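Local coordinates for protein acetylene hydratase (Pelobacter acetylenicus, PDB 2E7Z) that catalyses the hydration of acetylene to acetaldehyde, using a tungsten-bis(molybdopterin guanine dinucleotide) cofactor and one [4Fe-4S] cluster, at residues V15-K20 and I25-I30; E76-D81 and A450-P455. All blocks are in the same frame, centred on the assembly; numbering follows the deposited sequence.

Contact 1: residues V15-K20 and I25-I30; sequences VEAEVK and IQTKSI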
loop_
_atom_site.group_PDB
_atom_site.type_symbol
_atom_site.label_atom_id
_atom_site.label_comp_id
_atom_site.label_asym_id
_atom_site.label_seq_id
_atom_site.Cartn_x
_atom_site.Cartn_y
_atom_site.Cartn_z
ATOM N N VAL A 15 -18.717 1.517 10.095
ATOM C CA VAL A 15 -19.843 2.418 9.912
ATOM C C VAL A 15 -21.138 1.657 10.166
ATOM O O VAL A 15 -21.130 0.443 10.414
ATOM C CB VAL A 15 -19.838 3.060 8.472
ATOM C CG1 VAL A 15 -18.558 3.864 8.217
ATOM C CG2 VAL A 15 -19.988 2.002 7.389
ATOM N N GLU A 16 -22.253 2.373 10.125
ATOM C CA GLU A 16 -23.547 1.730 10.208
ATOM C C GLU A 16 -24.230 1.869 8.853
ATOM O O GLU A 16 -24.028 2.858 8.150
ATOM C CB GLU A 16 -24.382 2.306 11.354
ATOM C CG GLU A 16 -23.995 1.688 12.710
ATOM C CD GLU A 16 -24.864 2.156 13.866
ATOM O OE1 GLU A 16 -25.416 3.268 13.765
ATOM O OE2 GLU A 16 -24.981 1.410 14.878
ATOM N N ALA A 17 -24.983 0.846 8.464
ATOM C CA ALA A 17 -25.719 0.879 7.204
ATOM C C ALA A 17 -27.115 0.370 7.415
ATOM O O ALA A 17 -27.354 -0.508 8.250
ATOM C CB ALA A 17 -25.028 0.031 6.144
ATOM N N GLU A 18 -28.032 0.914 6.627
ATOM C CA GLU A 18 -29.410 0.476 6.658
ATOM C C GLU A 18 -30.031 0.611 5.277
ATOM O O GLU A 18 -29.844 1.622 4.599
ATOM C CB GLU A 18 -30.200 1.328 7.644
ATOM C CG GLU A 18 -31.570 0.771 7.932
ATOM C CD GLU A 18 -32.354 1.618 8.912
ATOM O OE1 GLU A 18 -31.989 2.806 9.125
ATOM O OE2 GLU A 18 -33.341 1.086 9.467
ATOM N N VAL A 19 -30.768 -0.417 4.870
ATOM C CA VAL A 19 -31.519 -0.376 3.621
ATOM C C VAL A 19 -32.813 0.390 3.854
ATOM O O VAL A 19 -33.593 0.046 4.740
ATOM C CB VAL A 19 -31.852 -1.789 3.127
ATOM C CG1 VAL A 19 -32.491 -1.747 1.761
ATOM C CG2 VAL A 19 -30.592 -2.632 3.072
ATOM N N LYS A 20 -33.014 1.444 3.072
ATOM C CA LYS A 20 -34.232 2.256 3.168
ATOM C C LYS A 20 -35.371 1.606 2.394
ATOM O O LYS A 20 -35.163 0.644 1.653
ATOM C CB LYS A 20 -33.959 3.673 2.663
ATOM C CG LYS A 20 -33.091 4.483 3.607
ATOM C CD LYS A 20 -32.520 5.707 2.917
ATOM C CE LYS A 20 -32.035 6.725 3.928
ATOM N NZ LYS A 20 -31.237 7.815 3.293
ATOM N N ILE A 25 -29.166 2.090 0.086
ATOM C CA ILE A 25 -28.466 1.859 1.339
ATOM C C ILE A 25 -27.918 3.168 1.875
ATOM O O ILE A 25 -27.090 3.827 1.218
ATOM C CB ILE A 25 -27.323 0.817 1.192
ATOM C CG1 ILE A 25 -27.890 -0.479 0.607
ATOM C CG2 ILE A 25 -26.645 0.606 2.543
ATOM C CD1 ILE A 25 -26.834 -1.492 0.196
ATOM N N GLN A 26 -28.357 3.534 3.071
ATOM C CA GLN A 26 -27.841 4.699 3.741
ATOM C C GLN A 26 -26.720 4.274 4.682
ATOM O O GLN A 26 -26.897 3.373 5.512
ATOM C CB GLN A 26 -28.958 5.398 4.513
ATOM C CG GLN A 26 -28.474 6.511 5.426
ATOM C CD GLN A 26 -29.568 7.007 6.347
ATOM O OE1 GLN A 26 -30.075 8.104 6.175
ATOM N NE2 GLN A 26 -29.956 6.180 7.316
ATOM N N THR A 27 -25.559 4.912 4.533
ATOM C CA THR A 27 -24.419 4.692 5.422
ATOM C C THR A 27 -24.186 5.920 6.298
ATOM O O THR A 27 -24.345 7.059 5.834
ATOM C CB THR A 27 -23.145 4.404 4.626
ATOM O OG1 THR A 27 -23.031 5.370 3.572
ATOM C CG2 THR A 27 -23.184 2.994 4.030
ATOM N N LYS A 28 -23.858 5.687 7.565
ATOM C CA LYS A 28 -23.577 6.769 8.513
ATOM C C LYS A 28 -22.532 6.359 9.542
ATOM O O LYS A 28 -22.216 5.175 9.679
ATOM C CB LYS A 28 -24.861 7.236 9.199
ATOM C CG LYS A 28 -25.529 6.207 10.078
ATOM C CD LYS A 28 -26.809 6.773 10.702
ATOM C CE LYS A 28 -27.752 7.346 9.645
ATOM N NZ LYS A 28 -29.088 7.713 10.218
ATOM N N SER A 29 -21.956 7.333 10.244
ATOM C CA SER A 29 -21.001 7.027 11.284
ATOM C C SER A 29 -21.695 6.183 12.341
ATOM O O SER A 29 -22.892 6.356 12.614
ATOM C CB SER A 29 -20.361 8.286 11.888
ATOM O OG SER A 29 -21.332 9.118 12.483
ATOM N N ILE A 30 -20.963 5.216 12.868
ATOM C CA ILE A 30 -21.542 4.292 13.827
ATOM C C ILE A 30 -22.071 5.065 15.043
ATOM O O ILE A 30 -21.369 5.886 15.636
ATOM C CB ILE A 30 -20.541 3.172 14.185
ATOM C CG1 ILE A 30 -21.249 2.062 14.975
ATOM C CG2 ILE A 30 -19.316 3.725 14.905
ATOM C CD1 ILE A 30 -20.596 0.723 14.806
#

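Contact 2: residues E76-D81 and A450-P455; sequences ERISWD and ADYVLP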
loop_
_atom_site.group_PDB
_atom_site.type_symbol
_atom_site.label_atom_id
_atom_site.label_comp_id
_atom_site.label_asym_id
_atom_site.label_seq_id
_atom_site.Cartn_x
_atom_site.Cartn_y
_atom_site.Cartn_z
ATOM N N GLU A 76 -18.788 -9.446 -25.035
ATOM C CA GLU A 76 -20.058 -10.184 -24.985
ATOM C C GLU A 76 -20.247 -10.816 -23.623
ATOM O O GLU A 76 -19.325 -11.460 -23.080
ATOM C CB GLU A 76 -20.114 -11.259 -26.065
ATOM C CG GLU A 76 -21.456 -11.964 -26.120
ATOM C CD GLU A 76 -21.601 -12.902 -27.301
ATOM O OE1 GLU A 76 -21.475 -12.446 -28.466
ATOM O OE2 GLU A 76 -21.893 -14.086 -27.058
ATOM N N ARG A 77 -21.413 -10.588 -23.022
ATOM C CA ARG A 77 -21.754 -11.265 -21.777
ATOM C C ARG A 77 -21.689 -12.798 -21.896
ATOM O O ARG A 77 -22.159 -13.388 -22.862
ATOM C CB ARG A 77 -23.144 -10.821 -21.254
ATOM C CG ARG A 77 -23.350 -11.254 -19.786
ATOM C CD ARG A 77 -24.765 -10.926 -19.279
ATOM N NE ARG A 77 -25.006 -9.505 -19.202
ATOM C CZ ARG A 77 -26.185 -9.013 -18.813
ATOM N NH1 ARG A 77 -27.157 -9.859 -18.428
ATOM N NH2 ARG A 77 -26.377 -7.701 -18.780
ATOM N N ILE A 78 -21.057 -13.443 -20.908
ATOM C CA ILE A 78 -21.078 -14.908 -20.790
ATOM C C ILE A 78 -21.383 -15.310 -19.354
ATOM O O ILE A 78 -21.473 -14.453 -18.476
ATOM C CB ILE A 78 -19.788 -15.637 -21.334
ATOM C CG1 ILE A 78 -18.494 -15.090 -20.720
ATOM C CG2 ILE A 78 -19.776 -15.660 -22.878
ATOM C CD1 ILE A 78 -17.306 -16.048 -20.924
ATOM N N SER A 79 -21.542 -16.608 -19.118
ATOM C CA SER A 79 -21.823 -17.123 -17.777
ATOM C C SER A 79 -20.535 -17.238 -16.991
ATOM O O SER A 79 -19.470 -17.351 -17.583
ATOM C CB SER A 79 -22.462 -18.519 -17.869
ATOM O OG SER A 79 -21.581 -19.465 -18.468
ATOM N N TRP A 80 -20.633 -17.231 -15.662
ATOM C CA TRP A 80 -19.467 -17.595 -14.826
ATOM C C TRP A 80 -18.913 -18.978 -15.202
ATOM O O TRP A 80 -17.709 -19.174 -15.323
ATOM C CB TRP A 80 -19.843 -17.576 -13.348
ATOM C CG TRP A 80 -19.688 -16.238 -12.710
ATOM C CD1 TRP A 80 -20.656 -15.278 -12.561
ATOM C CD2 TRP A 80 -18.472 -15.679 -12.180
ATOM N NE1 TRP A 80 -20.111 -14.153 -11.935
ATOM C CE2 TRP A 80 -18.777 -14.385 -11.694
ATOM C CE3 TRP A 80 -17.171 -16.156 -12.053
ATOM C CZ2 TRP A 80 -17.829 -13.576 -11.073
ATOM C CZ3 TRP A 80 -16.210 -15.335 -11.431
ATOM C CH2 TRP A 80 -16.546 -14.071 -10.953
ATOM N N ASP A 81 -19.820 -19.939 -15.409
ATOM C CA ASP A 81 -19.407 -21.297 -15.702
ATOM C C ASP A 81 -18.563 -21.364 -16.986
ATOM O O ASP A 81 -17.503 -22.007 -17.019
ATOM C CB ASP A 81 -20.662 -22.192 -15.825
ATOM C CG ASP A 81 -20.336 -23.673 -15.970
ATOM O OD1 ASP A 81 -19.603 -24.197 -15.108
ATOM O OD2 ASP A 81 -20.839 -24.322 -16.931
ATOM N N ALA A 450 -8.335 -6.877 -20.888
ATOM C CA ALA A 450 -8.536 -8.251 -20.489
ATOM C C ALA A 450 -9.154 -9.120 -21.576
ATOM O O ALA A 450 -9.785 -8.603 -22.496
ATOM C CB ALA A 450 -9.352 -8.316 -19.219
ATOM N N ASP A 451 -8.977 -10.441 -21.436
ATOM C CA ASP A 451 -9.782 -11.420 -22.192
ATOM C C ASP A 451 -11.140 -11.624 -21.525
ATOM O O ASP A 451 -12.153 -11.879 -22.194
ATOM C CB ASP A 451 -9.048 -12.746 -22.293
ATOM C CG ASP A 451 -7.787 -12.608 -23.100
ATOM O OD1 ASP A 451 -7.860 -12.573 -24.352
ATOM O OD2 ASP A 451 -6.712 -12.525 -22.500
ATOM N N TYR A 452 -11.165 -11.534 -20.198
ATOM C CA TYR A 452 -12.371 -11.745 -19.391
ATOM C C TYR A 452 -12.407 -10.747 -18.269
ATOM O O TYR A 452 -11.376 -10.575 -17.561
ATOM C CB TYR A 452 -12.421 -13.168 -18.767
ATOM C CG TYR A 452 -12.353 -14.266 -19.800
ATOM C CD1 TYR A 452 -11.122 -14.750 -20.245
ATOM C CD2 TYR A 452 -13.528 -14.779 -20.371
ATOM C CE1 TYR A 452 -11.024 -15.720 -21.213
ATOM C CE2 TYR A 452 -13.471 -15.736 -21.379
ATOM C CZ TYR A 452 -12.214 -16.187 -21.796
ATOM O OH TYR A 452 -12.138 -17.130 -22.795
ATOM N N VAL A 453 -13.571 -10.111 -18.101
ATOM C CA VAL A 453 -13.783 -9.220 -16.976
ATOM C C VAL A 453 -14.832 -9.884 -16.110
ATOM O O VAL A 453 -15.910 -10.253 -16.597
ATOM C CB VAL A 453 -14.210 -7.828 -17.435
ATOM C CG1 VAL A 453 -14.453 -6.891 -16.219
ATOM C CG2 VAL A 453 -13.141 -7.227 -18.355
ATOM N N LEU A 454 -14.496 -10.095 -14.842
ATOM C CA LEU A 454 -15.353 -10.844 -13.926
ATOM C C LEU A 454 -15.867 -9.926 -12.854
ATOM O O LEU A 454 -15.116 -9.170 -12.293
ATOM C CB LEU A 454 -14.615 -12.029 -13.308
ATOM C CG LEU A 454 -14.068 -13.018 -14.330
ATOM C CD1 LEU A 454 -13.304 -14.087 -13.569
ATOM C CD2 LEU A 454 -15.195 -13.656 -15.116
ATOM N N PRO A 455 -17.193 -9.936 -12.613
ATOM C CA PRO A 455 -17.762 -8.998 -11.654
ATOM C C PRO A 455 -17.574 -9.324 -10.188
ATOM O O PRO A 455 -18.006 -10.378 -9.707
ATOM C CB PRO A 455 -19.257 -9.043 -11.990
ATOM C CG PRO A 455 -19.477 -10.453 -12.460
ATOM C CD PRO A 455 -18.220 -10.782 -13.257
#

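Contact 1: residues V15-K20 and I25-I30
Strands 15-19 and 25-29 run antiparallel, 4.6 Å apart at their closest and 161° between directions, as the two arms of a beta hairpin beside the [4Fe-4S] cluster. Two hydrogen-bonded pairs, Glu-16 with Lys-28 and Glu-18 with Gln-26, flank the non-hydrogen-bonded pair Ala-17 and Thr-27, whose CA atoms lie 4.4 Å apart. The straightest of the four backbone bonds runs from Glu-16 N to Lys-28 O (2.8 Å, 173° at the hydrogen). On the face of Ala-17, Val-19 and Ile-25, Ile-25 CG2 meets Ala-17 CB at 4.0 Å and its CG1 touches Val-19 CG2; Thr-27 shares this face and sends OG1 to Ser-46 O. Near the cluster end, Val-15 CB rests on the carbonyl oxygen of Lys-28. The other face carries Glu-16, Glu-18, Gln-26 and Lys-28. At the turn end Lys-20, in one of its two conformers, reaches back so that NZ meets Gln-26 OE1 from above the amide plane. Beyond the paired residues, Glu-16 OE1 forms a salt bridge with Lys-1 NZ and a hydrogen bond with Ser-31 OG, while Glu-16 CG lies across Ile-30 CG1 at about a right angle, 3.6 Å away.

Contact 2: residues E76-D81 and A450-P455
Ile-78 and Trp-80 make the contact from the first segment, reaching Tyr-452, Leu-454 and Pro-455 through side chains. The N-terminal end of helix 80-98 and the residue before its cap thereby pack on strand 452-455 of the mixed sheet, next to strand 435-440, which carries the cofactor-binding Tyr-439. Ile-78 comes first, just after strand 75-77. In the conformer described, one of two, CG1 is set between the backbone N and the carbonyl carbon (chi1 53°), and CD1 arrives at the edge of the Tyr-452 ring, in the ring plane and 3.9 Å from CE2. The hydroxyl of that tyrosine is hydrogen-bonded to Glu-86, on the helix that follows Ile-78. Ser-79 is the N-cap of this helix, its OG bonded to Gln-82 N, and Trp-80 opens the first turn.

Trp-80 lays the six-membered ring of its indole beside the end of strand 452-455. Leu-454 packs obliquely against the far rim: its CB is 3.7 Å from Trp-80 CH2, with CD2 over one face, offset toward the rim. Pro-455 CD and CG approach the CE2-CZ2 rim from the side of the ring plane that Leu-454 covers, CD 3.6 Å from Trp-80 CZ2, whereas the Pro-455 carbonyl oxygen sits at the ring edge, in plane. Trp-80 NE1 is hydrogen-bonded to Glu-487 O, and Tyr-493 meets the indole edge-to-face. With the indole gone, as in an alanine here, a gap would probably open against Leu-454 and Pro-455 and the Glu-487 carbonyl would lose this donor.

Leu-454 also touches Ala-83 and Ile-87 of helix 80-98. The contact between the segments is therefore apolar, resting on shape, while the buried polar groups of Trp-80 and Tyr-452 are satisfied by partners beyond it.

In the fold
From the N terminus, the chain lays down strand 2-5 and then, in contact 1, closes a short turn between strands 14-19 and 25-29, completing a small three-stranded antiparallel sheet against the [4Fe-4S] cluster. Contact 2 opens after strand 63-65, at the end of strand 75-77 and the start of helix 80-98, and closes a loop of 368 intervening residues when 450-455 returns. The two contacts thus follow in series, neither nesting nor crossing. Contact 2 joins the junction of strand 75-77 and helix 80-98 to strand 452-455 of the same mixed sheet, which lies there between strands 63-65 and 435-440. The centres of contact 1 and contact 2 are about 31 Å apart.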